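Local coordinates for protein eukaryotic Translation Initiation 4E (Schistosoma mansoni, PDB 3HXI) that binds the 7-methylguanosine cap of mRNA, probably to start translation, and is bound by a 4E-BP peptide, at residues 109-114 with 156-161. Numbering follows the deposited sequence.
Sequences GSDWDT and KERLEL
The guanidinium of Arg-158 takes the Asp-111 carboxylate at its edge, with OD2 lying near the guanidinium plane. The carboxylate itself is met from above, NH2 standing 62° out of its plane, and the two flat groups are steeply inclined to each other. One salt-bridging hydrogen bond results, from Arg-158 NH2 to Asp-111 OD2 at 3.3 Å, with an N-H...O angle of 160°; it is a single-pronged grip, since Arg-158 NE stays 3.7 Å from Asp-111 OD2. With CG anti to the backbone N (chi1 -159°), Asp-111 brings its carboxylate to Arg-158, whose chain is bent at chi2. The two side chains cross at about a right angle. This bridge spans backbones whose nearest CA atoms, those of Asp-111 and Arg-158, are 9.8 Å apart. Arg-154, one turn earlier on the same helix, adds a hydrogen bond to Asp-111 O and a salt bridge to Asp-113. Trp-112, its CB directed away from 156-161, packs on Ile-151 of helix 145-159 and on Leu-106 and Leu-107 of helix 96-108. The bound peptide contacts Gly-109, Ser-110, Asp-111 and Trp-112, placing the bridge beside the 4E-BP site, where the loop between helices 96-108 and 115-120 meets the C-terminal end of helix 145-159.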
loop_
_atom_site.group_PDB
_atom_site.type_symbol
_atom_site.label_atom_id
_atom_site.label_comp_id
_atom_site.label_asym_id
_atom_site.label_seq_id
_atom_site.Cartn_x
_atom_site.Cartn_y
_atom_site.Cartn_z
ATOM N N GLY A 109 -0.620 11.522 2.169
ATOM C CA GLY A 109 -0.042 12.767 2.678
ATOM C C GLY A 109 1.338 13.031 2.098
ATOM O O GLY A 109 1.924 14.092 2.356
ATOM N N SER A 110 1.866 12.065 1.336
ATOM C CA SER A 110 3.229 12.120 0.773
ATOM C C SER A 110 4.266 12.538 1.818
ATOM O O SER A 110 5.094 13.416 1.563
ATOM C CB SER A 110 3.284 13.060 -0.449
ATOM O OG SER A 110 4.519 12.924 -1.149
ATOM N N ASP A 111 4.234 11.903 2.986
ATOM C CA ASP A 111 5.071 12.353 4.104
ATOM C C ASP A 111 6.456 11.696 4.088
ATOM O O ASP A 111 6.897 11.103 5.075
ATOM C CB ASP A 111 4.369 12.177 5.464
ATOM C CG ASP A 111 4.970 13.070 6.533
ATOM O OD1 ASP A 111 5.598 14.083 6.151
ATOM O OD2 ASP A 111 4.820 12.771 7.735
ATOM N N TRP A 112 7.105 11.796 2.928
ATOM C CA TRP A 112 8.452 11.289 2.680
ATOM C C TRP A 112 9.353 12.497 2.736
ATOM O O TRP A 112 8.911 13.595 2.432
ATOM C CB TRP A 112 8.552 10.676 1.267
ATOM C CG TRP A 112 7.448 9.706 0.979
ATOM C CD1 TRP A 112 6.308 9.945 0.256
ATOM C CD2 TRP A 112 7.349 8.359 1.450
ATOM N NE1 TRP A 112 5.523 8.823 0.229
ATOM C CE2 TRP A 112 6.126 7.835 0.958
ATOM C CE3 TRP A 112 8.176 7.538 2.232
ATOM C CZ2 TRP A 112 5.702 6.522 1.229
ATOM C CZ3 TRP A 112 7.751 6.231 2.511
ATOM C CH2 TRP A 112 6.531 5.732 1.995
ATOM N N ASP A 113 10.616 12.291 3.091
ATOM C CA ASP A 113 11.561 13.403 3.173
ATOM C C ASP A 113 11.773 14.120 1.828
ATOM O O ASP A 113 11.849 15.358 1.793
ATOM C CB ASP A 113 12.887 12.945 3.789
ATOM C CG ASP A 113 12.781 12.645 5.296
ATOM O OD1 ASP A 113 11.841 13.140 5.963
ATOM O OD2 ASP A 113 13.659 11.919 5.825
ATOM N N THR A 114 11.823 13.355 0.733
ATOM C CA THR A 114 12.243 13.864 -0.576
ATOM C C THR A 114 11.220 13.601 -1.678
ATOM O O THR A 114 10.480 12.618 -1.618
ATOM C CB THR A 114 13.598 13.235 -0.999
ATOM O OG1 THR A 114 13.405 11.852 -1.290
ATOM C CG2 THR A 114 14.627 13.341 0.117
ATOM N N LYS A 156 8.618 1.657 8.397
ATOM C CA LYS A 156 8.790 0.999 9.697
ATOM C C LYS A 156 8.533 1.975 10.824
ATOM O O LYS A 156 7.905 1.628 11.831
ATOM C CB LYS A 156 10.188 0.387 9.864
ATOM C CG LYS A 156 10.514 -0.696 8.872
ATOM C CD LYS A 156 11.607 -1.629 9.388
ATOM C CE LYS A 156 11.052 -2.683 10.342
ATOM N NZ LYS A 156 12.167 -3.336 11.072
ATOM N N GLU A 157 9.010 3.204 10.646
ATOM C CA GLU A 157 8.809 4.252 11.651
ATOM C C GLU A 157 7.333 4.529 11.824
ATOM O O GLU A 157 6.816 4.458 12.930
ATOM C CB GLU A 157 9.550 5.523 11.265
ATOM C CG GLU A 157 11.058 5.409 11.421
ATOM C CD GLU A 157 11.825 6.529 10.729
ATOM O OE1 GLU A 157 11.195 7.360 10.033
ATOM O OE2 GLU A 157 13.070 6.572 10.875
ATOM N N ARG A 158 6.644 4.788 10.716
ATOM C CA ARG A 158 5.260 5.224 10.790
ATOM C C ARG A 158 4.339 4.105 11.263
ATOM O O ARG A 158 3.364 4.360 11.974
ATOM C CB ARG A 158 4.778 5.802 9.451
ATOM C CG ARG A 158 5.414 7.129 9.072
ATOM C CD ARG A 158 4.942 8.307 9.934
ATOM N NE ARG A 158 5.556 9.540 9.434
ATOM C CZ ARG A 158 6.793 9.967 9.724
ATOM N NH1 ARG A 158 7.593 9.288 10.546
ATOM N NH2 ARG A 158 7.239 11.090 9.179
ATOM N N LEU A 159 4.666 2.870 10.887
ATOM C CA LEU A 159 3.863 1.714 11.286
ATOM C C LEU A 159 4.307 1.096 12.609
ATOM O O LEU A 159 3.662 0.175 13.107
ATOM C CB LEU A 159 3.794 0.691 10.167
ATOM C CG LEU A 159 2.757 0.948 9.067
ATOM C CD1 LEU A 159 2.891 2.342 8.401
ATOM C CD2 LEU A 159 2.862 -0.143 8.022
ATOM N N GLU A 160 5.388 1.645 13.182
ATOM C CA GLU A 160 5.932 1.201 14.469
ATOM C C GLU A 160 6.226 -0.304 14.414
ATOM O O GLU A 160 5.866 -1.071 15.316
ATOM C CB GLU A 160 4.990 1.567 15.634
ATOM C CG GLU A 160 4.574 3.052 15.645
ATOM C CD GLU A 160 3.789 3.470 16.886
ATOM O OE1 GLU A 160 3.431 2.610 17.713
ATOM O OE2 GLU A 160 3.536 4.685 17.041
ATOM N N LEU A 161 6.882 -0.709 13.327
ATOM C CA LEU A 161 7.182 -2.110 13.069
ATOM C C LEU A 161 8.461 -2.562 13.743
ATOM O O LEU A 161 9.457 -1.842 13.772
ATOM C CB LEU A 161 7.313 -2.375 11.571
ATOM C CG LEU A 161 6.158 -2.012 10.650
ATOM C CD1 LEU A 161 6.515 -2.392 9.213
ATOM C CD2 LEU A 161 4.845 -2.699 11.061
#